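Local coordinates for protein probable hydrolase (Pseudomonas aeruginosa, PDB 3OM8) that probably acts as an alpha/beta-fold hydrolase, possibly with 3-oxoadipate enol-lactonase activity, in which water would open a lactone ring, at residues B[9-12]-B[16-19]; B[40-45]-B[98-103]; B[62-67]-B[189-194]; B[81-86]-B[104-109]; B[155-160]-B[171-176]. All coordinates share one frame; numbering follows the deposited sequence.

Contact 1 of 5, residues B[9-12]-B[16-19]; sequences LATS and SLAY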
# COMPACT_ATOMS: atom_id res chain seq x y z
N LEU B 9 -18.81 19.58 -26.62
CA LEU B 9 -18.51 20.90 -26.09
C LEU B 9 -17.51 21.60 -27.01
O LEU B 9 -16.47 21.03 -27.35
CB LEU B 9 -17.92 20.78 -24.69
CG LEU B 9 -17.41 22.08 -24.08
CD1 LEU B 9 -18.58 22.99 -23.73
CD2 LEU B 9 -16.56 21.81 -22.86
N ALA B 10 -17.83 22.83 -27.41
CA ALA B 10 -16.87 23.63 -28.15
C ALA B 10 -16.04 24.40 -27.15
O ALA B 10 -16.56 25.25 -26.43
CB ALA B 10 -17.58 24.58 -29.11
N THR B 11 -14.75 24.10 -27.09
CA THR B 11 -13.84 24.76 -26.17
C THR B 11 -13.53 26.19 -26.59
O THR B 11 -13.74 26.58 -27.75
CB THR B 11 -12.53 23.99 -26.06
OG1 THR B 11 -11.86 24.01 -27.33
CG2 THR B 11 -12.79 22.55 -25.67
N SER B 12 -12.99 26.96 -25.65
CA SER B 12 -12.62 28.34 -25.89
C SER B 12 -11.55 28.49 -26.98
O SER B 12 -11.42 29.57 -27.58
CB SER B 12 -12.11 28.98 -24.60
OG SER B 12 -10.99 28.27 -24.11
N SER B 16 -13.41 20.45 -30.25
CA SER B 16 -14.69 19.87 -29.86
C SER B 16 -14.44 18.65 -28.98
O SER B 16 -13.74 17.72 -29.38
CB SER B 16 -15.50 19.48 -31.10
OG SER B 16 -16.76 18.93 -30.76
N LEU B 17 -15.00 18.66 -27.77
CA LEU B 17 -14.86 17.54 -26.83
C LEU B 17 -16.14 16.72 -26.72
O LEU B 17 -17.21 17.27 -26.46
CB LEU B 17 -14.47 18.04 -25.43
CG LEU B 17 -13.13 18.74 -25.32
CD1 LEU B 17 -12.88 19.17 -23.89
CD2 LEU B 17 -12.02 17.84 -25.82
N ALA B 18 -16.03 15.42 -26.94
CA ALA B 18 -17.18 14.54 -26.83
C ALA B 18 -17.35 14.11 -25.38
O ALA B 18 -16.38 13.76 -24.72
CB ALA B 18 -16.99 13.33 -27.71
N TYR B 19 -18.58 14.12 -24.89
CA TYR B 19 -18.83 13.70 -23.52
C TYR B 19 -20.23 13.10 -23.35
O TYR B 19 -21.09 13.28 -24.21
CB TYR B 19 -18.62 14.87 -22.55
CG TYR B 19 -19.66 15.97 -22.63
CD1 TYR B 19 -20.69 16.03 -21.70
CD2 TYR B 19 -19.61 16.94 -23.61
CE1 TYR B 19 -21.65 17.04 -21.75
CE2 TYR B 19 -20.56 17.94 -23.67
CZ TYR B 19 -21.57 18.00 -22.74
OH TYR B 19 -22.51 19.00 -22.81
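Leu9 and Leu17 form an antiparallel hydrogen-bonded pair, and both backbone bonds between them are short and nearly straight. Leu9 N donates to Leu17 O at 2.8 Å, tilted 15° from the carbonyl plane, while Leu17 N returns a bond of 2.8 Å to Leu9 O, lying in the carbonyl plane with an angle of 168° at the hydrogen. Leu9 O also meets Ser16 CA at 3.3 Å in a CA-H...O contact. The close packing lies on the face that carries Leu9 and Leu17. Tyr19 has its CG between the backbone N and the carbonyl carbon (chi1 71°), a torsion that leans the ring across toward strand 7-10; its CE2 edge then comes to 4.0 Å from Leu9 CB, and Leu9 N sits near the ring plane, 3.8 Å from CE2. These two strands, 7-10 and 16-22, make a beta hairpin at one margin of the sheet of this alpha/beta hydrolase fold, and helix 76-90 lies under the packed face, with Leu86 touching both Leu9 and Tyr19. Thr11, just past the strand, adds its methyl: CG2 crosses the Leu17 side chain at about a right angle, 3.8 Å from CD1. Its OG1 is engaged instead within the hairpin turn, by Asp13 OD1 and Ala15 N. The other face is much looser. There the non-hydrogen-bonded pair of Ala10 and Ser16 brings CA atoms to 4.7 Å, yet the Ala10 methyl makes no contact with the facing strand and is exposed, and Ser16 OG stays 4.0 Å from Leu9 O, too long for a hydrogen bond.

Contact 2 of 5, residues B[40-45]-B[98-103]; sequences LHMWDA and LGLSLG. With EDO (1,2-ethanediol), chain F.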
# COMPACT_ATOMS: atom_id res chain seq x y z
N LEU B 40 -13.58 7.03 -23.43
CA LEU B 40 -14.40 6.94 -22.23
C LEU B 40 -14.99 5.53 -22.05
O LEU B 40 -15.52 5.21 -21.00
CB LEU B 40 -15.51 8.00 -22.25
CG LEU B 40 -16.45 7.97 -23.45
CD1 LEU B 40 -17.49 6.88 -23.29
CD2 LEU B 40 -17.13 9.32 -23.67
N HIS B 41 -14.90 4.69 -23.08
CA HIS B 41 -15.42 3.34 -22.94
C HIS B 41 -14.51 2.42 -22.11
O HIS B 41 -14.85 1.26 -21.85
CB HIS B 41 -15.72 2.72 -24.30
CG HIS B 41 -16.97 3.26 -24.93
ND1 HIS B 41 -18.23 2.95 -24.48
CD2 HIS B 41 -17.14 4.10 -25.98
CE1 HIS B 41 -19.13 3.57 -25.22
NE2 HIS B 41 -18.50 4.28 -26.14
N MSE B 42 -13.35 2.92 -21.69
CA MSE B 42 -12.49 2.11 -20.84
C MSE B 42 -13.13 1.95 -19.46
O MSE B 42 -12.71 1.09 -18.69
CB MSE B 42 -11.08 2.68 -20.74
CG MSE B 42 -10.97 3.94 -19.91
SE MSE B 42 -9.13 4.36 -19.46
CE MSE B 42 -9.38 5.70 -18.11
N TRP B 43 -14.13 2.77 -19.16
CA TRP B 43 -14.83 2.72 -17.88
C TRP B 43 -16.19 2.01 -17.94
O TRP B 43 -16.91 2.00 -16.95
CB TRP B 43 -15.08 4.12 -17.32
CG TRP B 43 -13.86 4.98 -17.18
CD1 TRP B 43 -13.51 6.04 -17.96
CD2 TRP B 43 -12.85 4.89 -16.16
NE1 TRP B 43 -12.34 6.60 -17.50
CE2 TRP B 43 -11.91 5.91 -16.40
CE3 TRP B 43 -12.65 4.02 -15.07
CZ2 TRP B 43 -10.79 6.10 -15.59
CZ3 TRP B 43 -11.53 4.21 -14.27
CH2 TRP B 43 -10.62 5.24 -14.54
N ASP B 44 -16.54 1.42 -19.08
CA ASP B 44 -17.86 0.81 -19.24
C ASP B 44 -18.20 -0.17 -18.10
O ASP B 44 -19.34 -0.21 -17.62
CB ASP B 44 -18.00 0.08 -20.58
CG ASP B 44 -18.20 1.05 -21.78
OD1 ASP B 44 -18.06 0.59 -22.94
OD2 ASP B 44 -18.50 2.24 -21.56
N ALA B 45 -17.22 -0.97 -17.68
CA ALA B 45 -17.47 -1.99 -16.66
C ALA B 45 -17.83 -1.38 -15.30
O ALA B 45 -18.60 -1.96 -14.54
CB ALA B 45 -16.28 -2.94 -16.53
N LEU B 98 -12.13 11.40 -10.73
CA LEU B 98 -11.29 10.21 -10.82
C LEU B 98 -10.55 10.18 -12.16
O LEU B 98 -11.17 10.12 -13.22
CB LEU B 98 -12.13 8.94 -10.67
CG LEU B 98 -11.52 7.62 -11.13
CD1 LEU B 98 -10.10 7.44 -10.64
CD2 LEU B 98 -12.39 6.47 -10.64
N GLY B 99 -9.22 10.20 -12.11
CA GLY B 99 -8.41 10.19 -13.32
C GLY B 99 -7.40 9.06 -13.27
O GLY B 99 -6.73 8.86 -12.26
N LEU B 100 -7.30 8.31 -14.37
CA LEU B 100 -6.32 7.23 -14.46
C LEU B 100 -5.17 7.62 -15.40
O LEU B 100 -5.40 8.07 -16.53
CB LEU B 100 -6.99 5.93 -14.92
CG LEU B 100 -6.13 4.67 -14.88
CD1 LEU B 100 -6.90 3.50 -14.28
CD2 LEU B 100 -5.64 4.31 -16.26
N SER B 101 -3.94 7.45 -14.93
CA SER B 101 -2.76 7.83 -15.70
C SER B 101 -2.77 9.31 -16.10
O SER B 101 -2.77 10.19 -15.22
CB SER B 101 -2.61 6.93 -16.92
OG SER B 101 -1.24 6.78 -17.25
N LEU B 102 -2.78 9.61 -17.40
CA LEU B 102 -2.85 11.01 -17.85
C LEU B 102 -4.01 11.72 -17.15
O LEU B 102 -3.85 12.84 -16.65
CB LEU B 102 -2.98 11.12 -19.38
CG LEU B 102 -3.16 12.54 -19.95
CD1 LEU B 102 -2.00 13.47 -19.55
CD2 LEU B 102 -3.33 12.54 -21.47
N GLY B 103 -5.16 11.07 -17.10
CA GLY B 103 -6.30 11.61 -16.37
C GLY B 103 -5.93 11.96 -14.93
O GLY B 103 -6.45 12.92 -14.35
C1 EDO F . 0.69 9.16 -19.05
O1 EDO F . 1.81 8.26 -19.05
C2 EDO F . -0.31 8.75 -20.13
O2 EDO F . -1.52 8.12 -19.65
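Leu100 meets Trp43 and selenomethionine Met42 through purely apolar contacts. With CG anti to the backbone N (chi1 -172°), the branch is carried past the indole and CB makes the closest approach: it lies 3.7 Å from Trp43 CH2, 3.9 Å from Trp43 CZ2 and 4.0 Å from Met42 CE. From CG the chain branches, and CD1 stays beside the indole, 4.1 Å from Trp43 CH2. The approach to the ring is oblique. Leu98, two residues earlier on the same side of the strand, reaches the same CH2 with its CG at 4.3 Å. Met42 CG lies 3.8 Å above one face of the indole, and the Met42 chain, extended beyond CG, carries CE on to Leu100. The indole's NE1 is bound outside the pair by Asn34 OD1.

Immediately after Leu100 the strand turns into helix 102-113 at Ser101, whose phi of 58° fits the strained nucleophile elbow of the Gly-X-Ser-X-Gly pattern. An ethanediol, probably from the crystallisation liquor, is hydrogen-bonded through O2 to Ser101 OG (2.8 Å) and Leu102 N (3.0 Å), and the molecule also takes a hydrogen bond from Ile36 N. The N-H groups of Leu102 and Ile36, beside a probable nucleophile, are consistent with an oxyanion hole, with the apolar wall of Leu100, Trp43 and Met42 packed against the strand that leads into the elbow.

Contact 3 of 5, residues B[62-67]-B[189-194]; sequences RGHGAS and AGSFAA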
# COMPACT_ATOMS: atom_id res chain seq x y z
N ARG B 62 -9.05 15.71 -25.22
CA ARG B 62 -8.52 16.40 -26.38
C ARG B 62 -7.62 15.43 -27.16
O ARG B 62 -6.76 14.77 -26.59
CB ARG B 62 -7.74 17.63 -25.88
CG ARG B 62 -6.89 18.36 -26.89
CD ARG B 62 -6.28 19.59 -26.21
NE ARG B 62 -7.32 20.50 -25.74
CZ ARG B 62 -7.66 21.63 -26.36
NH1 ARG B 62 -8.62 22.41 -25.86
NH2 ARG B 62 -7.05 22.00 -27.49
N GLY B 63 -7.86 15.32 -28.46
CA GLY B 63 -7.02 14.50 -29.32
C GLY B 63 -7.40 13.03 -29.37
O GLY B 63 -6.76 12.26 -30.10
N HIS B 64 -8.43 12.64 -28.63
CA HIS B 64 -8.79 11.22 -28.47
C HIS B 64 -10.21 10.86 -28.88
O HIS B 64 -11.13 11.70 -28.86
CB HIS B 64 -8.62 10.80 -27.01
CG HIS B 64 -7.19 10.67 -26.57
ND1 HIS B 64 -6.45 11.74 -26.12
CD2 HIS B 64 -6.38 9.59 -26.47
CE1 HIS B 64 -5.25 11.33 -25.78
NE2 HIS B 64 -5.18 10.03 -25.98
N GLY B 65 -10.39 9.59 -29.23
CA GLY B 65 -11.70 9.02 -29.50
C GLY B 65 -12.65 9.88 -30.31
O GLY B 65 -12.42 10.13 -31.49
N ALA B 66 -13.72 10.33 -29.68
CA ALA B 66 -14.79 11.03 -30.38
C ALA B 66 -14.62 12.52 -30.30
O ALA B 66 -15.45 13.27 -30.79
CB ALA B 66 -16.14 10.63 -29.83
N SER B 67 -13.55 12.96 -29.64
CA SER B 67 -13.22 14.37 -29.61
C SER B 67 -12.37 14.74 -30.84
O SER B 67 -11.85 13.86 -31.53
CB SER B 67 -12.50 14.72 -28.31
OG SER B 67 -13.41 14.71 -27.22
N ALA B 189 0.82 12.67 -29.76
CA ALA B 189 1.95 13.59 -29.75
C ALA B 189 1.69 14.76 -28.82
O ALA B 189 2.56 15.15 -28.05
CB ALA B 189 2.27 14.07 -31.18
N GLY B 190 0.49 15.33 -28.90
CA GLY B 190 0.12 16.44 -28.04
C GLY B 190 0.10 16.06 -26.57
O GLY B 190 0.54 16.83 -25.71
N SER B 191 -0.41 14.87 -26.28
CA SER B 191 -0.53 14.40 -24.90
C SER B 191 0.84 14.09 -24.30
O SER B 191 1.10 14.46 -23.16
CB SER B 191 -1.47 13.20 -24.82
OG SER B 191 -2.79 13.56 -25.21
N PHE B 192 1.71 13.42 -25.06
CA PHE B 192 3.12 13.22 -24.67
C PHE B 192 3.81 14.52 -24.26
O PHE B 192 4.69 14.52 -23.41
CB PHE B 192 3.94 12.62 -25.82
CG PHE B 192 3.59 11.20 -26.16
CD1 PHE B 192 3.14 10.33 -25.20
CD2 PHE B 192 3.75 10.74 -27.46
CE1 PHE B 192 2.83 9.01 -25.53
CE2 PHE B 192 3.45 9.43 -27.79
CZ PHE B 192 2.99 8.56 -26.82
N ALA B 193 3.45 15.62 -24.91
CA ALA B 193 4.09 16.89 -24.59
C ALA B 193 3.61 17.44 -23.25
O ALA B 193 4.40 17.97 -22.47
CB ALA B 193 3.88 17.91 -25.72
N ALA B 194 2.31 17.32 -22.99
CA ALA B 194 1.76 17.69 -21.69
C ALA B 194 2.51 16.93 -20.61
O ALA B 194 2.98 17.51 -19.64
CB ALA B 194 0.26 17.38 -21.63
O HOH W 1 -5.37 14.54 -24.07
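His64 and Ser191 bring the loop 62-67 to the helix segment 189-194, through one side-chain approach and one water. The imidazole is fixed from within the loop: His64 ND1 gives a 3.1 Å bond to Arg62 O, at 154° and from above the carbonyl plane. His64 NE2 is bonded to Gly37 N, an assignment consistent with the ring proton on ND1. Past His64 the loop reverses in a type II' turn closed by Ser67 N to His64 O at 2.8 Å.

Along the helix, Ala189 faces Val143 and Leu144 of helix 134-145, and Gly190 shares a backbone bond with Tyr74. Ser191 comes next and makes the contact. Its OG, anti to the carbonyl carbon (chi1 -63°), lies at the edge of the His64 ring and in its plane, 3.4 Å from CE1. A water bridges the same hydroxyl to the loop, donating to Ser191 OG at 3.0 Å and to Arg62 O at 2.9 Å, so that Arg62 O accepts from both the ring and the water; Ser191 OG is also bonded to Gly187 O one turn earlier. Phe192 turns to helix 134-145, Ala193 touches Pro73 and Ala194 touches Leu79 of helix 76-90. Helix 185-196 therefore lies between helix 134-145 and the loop leading from strand 55-59 into helix 76-90, meeting that loop at His64 and again near Pro73 and Tyr74.

Contact 4 of 5, residues B[81-86]-B[104-109]; sequences EDVLEL and GIVGQW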
# COMPACT_ATOMS: atom_id res chain seq x y z
N GLU B 81 -8.13 22.75 -18.30
CA GLU B 81 -9.15 23.72 -18.67
C GLU B 81 -10.31 23.06 -19.40
O GLU B 81 -11.47 23.48 -19.27
CB GLU B 81 -8.55 24.85 -19.51
CG GLU B 81 -7.74 25.84 -18.70
CD GLU B 81 -8.62 26.69 -17.78
OE1 GLU B 81 -9.78 26.97 -18.15
OE2 GLU B 81 -8.13 27.09 -16.70
N ASP B 82 -10.01 22.02 -20.17
CA ASP B 82 -11.05 21.24 -20.84
C ASP B 82 -12.08 20.73 -19.83
O ASP B 82 -13.29 20.83 -20.05
CB ASP B 82 -10.42 20.07 -21.61
CG ASP B 82 -9.68 20.51 -22.87
OD1 ASP B 82 -9.73 21.71 -23.25
OD2 ASP B 82 -9.03 19.64 -23.50
N VAL B 83 -11.61 20.19 -18.71
CA VAL B 83 -12.51 19.71 -17.67
C VAL B 83 -13.31 20.87 -17.09
O VAL B 83 -14.54 20.81 -17.00
CB VAL B 83 -11.76 18.93 -16.56
CG1 VAL B 83 -12.70 18.57 -15.42
CG2 VAL B 83 -11.11 17.66 -17.15
N LEU B 84 -12.63 21.95 -16.74
CA LEU B 84 -13.30 23.11 -16.18
C LEU B 84 -14.41 23.62 -17.10
O LEU B 84 -15.47 24.03 -16.62
CB LEU B 84 -12.31 24.22 -15.86
CG LEU B 84 -11.28 23.81 -14.81
CD1 LEU B 84 -10.38 24.99 -14.47
CD2 LEU B 84 -11.97 23.31 -13.56
N GLU B 85 -14.18 23.60 -18.41
CA GLU B 85 -15.17 24.09 -19.36
C GLU B 85 -16.34 23.12 -19.51
O GLU B 85 -17.48 23.54 -19.75
CB GLU B 85 -14.54 24.40 -20.73
CG GLU B 85 -13.50 25.52 -20.69
CD GLU B 85 -13.04 25.97 -22.08
OE1 GLU B 85 -13.84 25.87 -23.04
OE2 GLU B 85 -11.89 26.43 -22.21
N LEU B 86 -16.07 21.82 -19.38
CA LEU B 86 -17.13 20.83 -19.29
C LEU B 86 -18.01 21.11 -18.08
O LEU B 86 -19.25 21.13 -18.17
CB LEU B 86 -16.55 19.42 -19.16
CG LEU B 86 -16.04 18.73 -20.42
CD1 LEU B 86 -15.39 17.42 -20.04
CD2 LEU B 86 -17.20 18.51 -21.38
N GLY B 104 -5.04 11.18 -14.34
CA GLY B 104 -4.60 11.41 -12.97
C GLY B 104 -3.75 12.66 -12.84
O GLY B 104 -3.77 13.34 -11.81
N ILE B 105 -2.99 12.95 -13.90
CA ILE B 105 -2.16 14.15 -13.95
C ILE B 105 -3.06 15.38 -14.08
O ILE B 105 -2.86 16.40 -13.41
CB ILE B 105 -1.13 14.12 -15.11
CG1 ILE B 105 -0.30 12.83 -15.08
CG2 ILE B 105 -0.21 15.32 -15.03
CD1 ILE B 105 0.82 12.81 -16.17
N VAL B 106 -4.08 15.27 -14.93
CA VAL B 106 -5.10 16.30 -14.99
C VAL B 106 -5.72 16.50 -13.61
O VAL B 106 -5.96 17.63 -13.18
CB VAL B 106 -6.19 15.95 -16.02
CG1 VAL B 106 -7.28 17.01 -16.02
CG2 VAL B 106 -5.57 15.83 -17.42
N GLY B 107 -5.97 15.40 -12.90
CA GLY B 107 -6.50 15.47 -11.55
C GLY B 107 -5.64 16.30 -10.62
O GLY B 107 -6.13 17.19 -9.93
N GLN B 108 -4.34 16.01 -10.59
CA GLN B 108 -3.44 16.74 -9.71
C GLN B 108 -3.44 18.23 -10.06
O GLN B 108 -3.41 19.08 -9.17
CB GLN B 108 -2.03 16.17 -9.80
CG GLN B 108 -1.91 14.74 -9.32
CD GLN B 108 -0.66 14.07 -9.84
OE1 GLN B 108 0.45 14.39 -9.41
NE2 GLN B 108 -0.83 13.15 -10.78
N TRP B 109 -3.49 18.53 -11.36
CA TRP B 109 -3.54 19.91 -11.84
C TRP B 109 -4.80 20.64 -11.37
O TRP B 109 -4.73 21.76 -10.89
CB TRP B 109 -3.45 19.97 -13.38
CG TRP B 109 -3.26 21.37 -13.90
CD1 TRP B 109 -2.08 21.99 -14.16
CD2 TRP B 109 -4.29 22.33 -14.20
NE1 TRP B 109 -2.30 23.27 -14.62
CE2 TRP B 109 -3.65 23.50 -14.65
CE3 TRP B 109 -5.69 22.31 -14.14
CZ2 TRP B 109 -4.36 24.64 -15.03
CZ3 TRP B 109 -6.39 23.45 -14.52
CH2 TRP B 109 -5.73 24.59 -14.96
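A chi1 of -170° at Trp109 points the indole away from its own backbone N and carries its six-membered part across to helix 76-90, where Glu81 and Leu84 meet its rim. Glu81 gets there by a bend at chi2: OE2 stops 3.9 Å from Trp109 CH2, at the ring edge and near its plane, with carboxylate and ring planes 82° apart. Ring-edge hydrogens carry slight positive charge, so this placement is probably mildly favourable, although no hydrogen bond forms. Leu84 CD1 stands at the neighbouring edge atom, 4.3 Å from Trp109 CZ3. Deeper in the interface Val83 and Val106 have the nearest CA atoms, 8.6 Å apart, and they touch through single methyls: Val83 CG2 lies 4.0 Å from Val106 CG1, the two side chains running at a slant to each other.

The local axes stay 10.7 Å apart and cross at -74°, a steep angle that confines the contact to these few side chains. Helix 76-90 makes the crossover from strand 55-59 to the parallel strand 95-100, with strand 29-33 between them in the sheet, and helix 102-113 leaves the probable nucleophile elbow, so the pair is part of the helical layer flanking the sheet of an alpha/beta hydrolase fold.

Contact 5 of 5, residues B[155-160]-B[171-176]; sequences GFLGNW and PVVERF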
# COMPACT_ATOMS: atom_id res chain seq x y z
N GLY B 155 3.31 -1.12 -28.48
CA GLY B 155 4.03 -0.47 -27.40
C GLY B 155 3.15 -0.36 -26.18
O GLY B 155 3.47 -0.88 -25.12
N PHE B 156 2.02 0.33 -26.32
CA PHE B 156 1.12 0.52 -25.20
C PHE B 156 0.60 -0.78 -24.61
O PHE B 156 0.69 -0.99 -23.40
CB PHE B 156 -0.07 1.37 -25.60
CG PHE B 156 0.22 2.83 -25.69
CD1 PHE B 156 0.25 3.62 -24.54
CD2 PHE B 156 0.43 3.44 -26.92
CE1 PHE B 156 0.50 4.97 -24.62
CE2 PHE B 156 0.68 4.79 -27.01
CZ PHE B 156 0.71 5.57 -25.85
N LEU B 157 0.04 -1.64 -25.45
CA LEU B 157 -0.53 -2.90 -24.96
C LEU B 157 0.52 -3.70 -24.20
O LEU B 157 0.21 -4.34 -23.20
CB LEU B 157 -1.11 -3.72 -26.10
CG LEU B 157 -2.32 -3.12 -26.82
CD1 LEU B 157 -2.72 -3.97 -28.01
CD2 LEU B 157 -3.50 -2.95 -25.87
N GLY B 158 1.75 -3.65 -24.67
CA GLY B 158 2.83 -4.38 -24.04
C GLY B 158 3.17 -3.87 -22.66
O GLY B 158 3.59 -4.65 -21.80
N ASN B 159 3.00 -2.56 -22.44
CA ASN B 159 3.24 -1.97 -21.12
C ASN B 159 2.02 -2.02 -20.21
O ASN B 159 2.16 -1.97 -18.99
CB ASN B 159 3.69 -0.51 -21.23
CG ASN B 159 5.09 -0.38 -21.80
OD1 ASN B 159 6.09 -0.45 -21.08
ND2 ASN B 159 5.16 -0.19 -23.10
N TRP B 160 0.84 -2.10 -20.81
CA TRP B 160 -0.42 -1.97 -20.09
C TRP B 160 -0.86 -3.29 -19.47
O TRP B 160 -1.46 -3.31 -18.41
CB TRP B 160 -1.52 -1.53 -21.03
CG TRP B 160 -1.56 -0.06 -21.36
CD1 TRP B 160 -0.76 0.92 -20.85
CD2 TRP B 160 -2.46 0.58 -22.27
NE1 TRP B 160 -1.11 2.13 -21.39
CE2 TRP B 160 -2.15 1.95 -22.26
CE3 TRP B 160 -3.49 0.12 -23.09
CZ2 TRP B 160 -2.85 2.87 -23.03
CZ3 TRP B 160 -4.19 1.04 -23.85
CH2 TRP B 160 -3.86 2.39 -23.82
N PRO B 171 -10.65 -10.67 -25.49
CA PRO B 171 -11.58 -9.71 -26.07
C PRO B 171 -11.40 -8.32 -25.48
O PRO B 171 -11.62 -7.32 -26.17
CB PRO B 171 -12.95 -10.27 -25.69
CG PRO B 171 -12.72 -11.73 -25.49
CD PRO B 171 -11.33 -11.84 -24.92
N VAL B 172 -10.98 -8.25 -24.22
CA VAL B 172 -10.78 -6.95 -23.58
C VAL B 172 -9.53 -6.27 -24.13
O VAL B 172 -9.52 -5.05 -24.33
CB VAL B 172 -10.68 -7.08 -22.05
CG1 VAL B 172 -9.40 -7.79 -21.66
CG2 VAL B 172 -10.75 -5.72 -21.38
N VAL B 173 -8.48 -7.05 -24.37
CA VAL B 173 -7.25 -6.50 -24.92
C VAL B 173 -7.51 -5.95 -26.32
O VAL B 173 -7.08 -4.85 -26.64
CB VAL B 173 -6.14 -7.57 -24.98
CG1 VAL B 173 -4.91 -7.01 -25.68
CG2 VAL B 173 -5.77 -8.02 -23.58
N GLU B 174 -8.24 -6.71 -27.12
CA GLU B 174 -8.58 -6.29 -28.47
C GLU B 174 -9.41 -5.02 -28.49
O GLU B 174 -9.30 -4.23 -29.43
CB GLU B 174 -9.27 -7.43 -29.21
CG GLU B 174 -8.28 -8.53 -29.55
CD GLU B 174 -7.01 -7.97 -30.17
OE1 GLU B 174 -7.13 -7.23 -31.18
OE2 GLU B 174 -5.91 -8.24 -29.66
N ARG B 175 -10.23 -4.81 -27.46
CA ARG B 175 -10.98 -3.56 -27.37
C ARG B 175 -10.05 -2.39 -27.13
O ARG B 175 -10.27 -1.31 -27.70
CB ARG B 175 -12.06 -3.62 -26.30
CG ARG B 175 -13.45 -3.93 -26.84
CD ARG B 175 -14.20 -4.91 -25.94
NE ARG B 175 -14.25 -4.45 -24.56
CZ ARG B 175 -14.39 -5.25 -23.50
NH1 ARG B 175 -14.50 -6.57 -23.68
NH2 ARG B 175 -14.42 -4.75 -22.28
N PHE B 176 -9.03 -2.58 -26.30
CA PHE B 176 -8.02 -1.55 -26.12
C PHE B 176 -7.10 -1.41 -27.35
O PHE B 176 -6.64 -0.32 -27.67
CB PHE B 176 -7.21 -1.77 -24.84
CG PHE B 176 -7.94 -1.34 -23.59
CD1 PHE B 176 -7.75 -0.08 -23.05
CD2 PHE B 176 -8.84 -2.19 -22.98
CE1 PHE B 176 -8.44 0.32 -21.92
CE2 PHE B 176 -9.53 -1.80 -21.85
CZ PHE B 176 -9.33 -0.55 -21.31
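The helices inserted between strands 118-124 and 211-216, where alpha/beta hydrolases commonly carry a cap, include this pair: Leu157 and Trp160 of helix 150-160 pack on Val173 and Phe176 of helix 171-181. The local axes approach to 11.0 Å and run at 138° to one another, closer to antiparallel than to perpendicular, and Leu157 and Val173 have the nearest CA atoms, at 7.6 Å. Leu157 does the reaching. Its CD2 lies 4.0 Å from Phe176 CB and 4.3 Å from Val173 CG1, so a single methyl touches two side chains about one helical turn apart. Trp160 supplies the second point: its CZ3 meets Phe176 CD1 at 3.8 Å. The two side chains cross at about a right angle, and the rings approach obliquely through these carbons. With CG anti to the carbonyl carbon (chi1 -79°), the indole folds back over its own helix, where Phe156 CB rests 3.9 Å above the centre of one ring face. On another side of the helix Asn159 turns back, giving ND2 to Gly155 O at 2.7 Å from above the carbonyl plane, in addition to its main-chain bond to that oxygen.

Around the pair, Leu166 of helix 163-167 touches Leu157 and Val173, while Val250 of helix 248-251 touches Phe176. Trp160 meets the ring of His246, the presumed triad histidine, and Gly158 O accepts a hydrogen bond from Arg201 of the second subunit, another copy of the protein.

In the fold
Along the chain contact 1 closes before the others open, contact 2 alternates with contacts 3 and 4, and contact 3 encloses contacts 4 and 5. Contacts 1 and 2 share the sheet, centres about 18 Å apart, the hairpin at one margin and the probable nucleophile elbow near the centre of the chain. Contact 4 adjoins contact 2 through helix 102-113, touches contact 1 through helix 76-90 and meets contact 3 by the Arg62-Asp82 salt bridge. Contact 5, whose centre is about 25 Å from that of contact 4, lies on the opposite side of the chain's centre and touches contact 2 where Phe176 packs on Met42, consistent with a probable active site lying between the core and the cap-like helices.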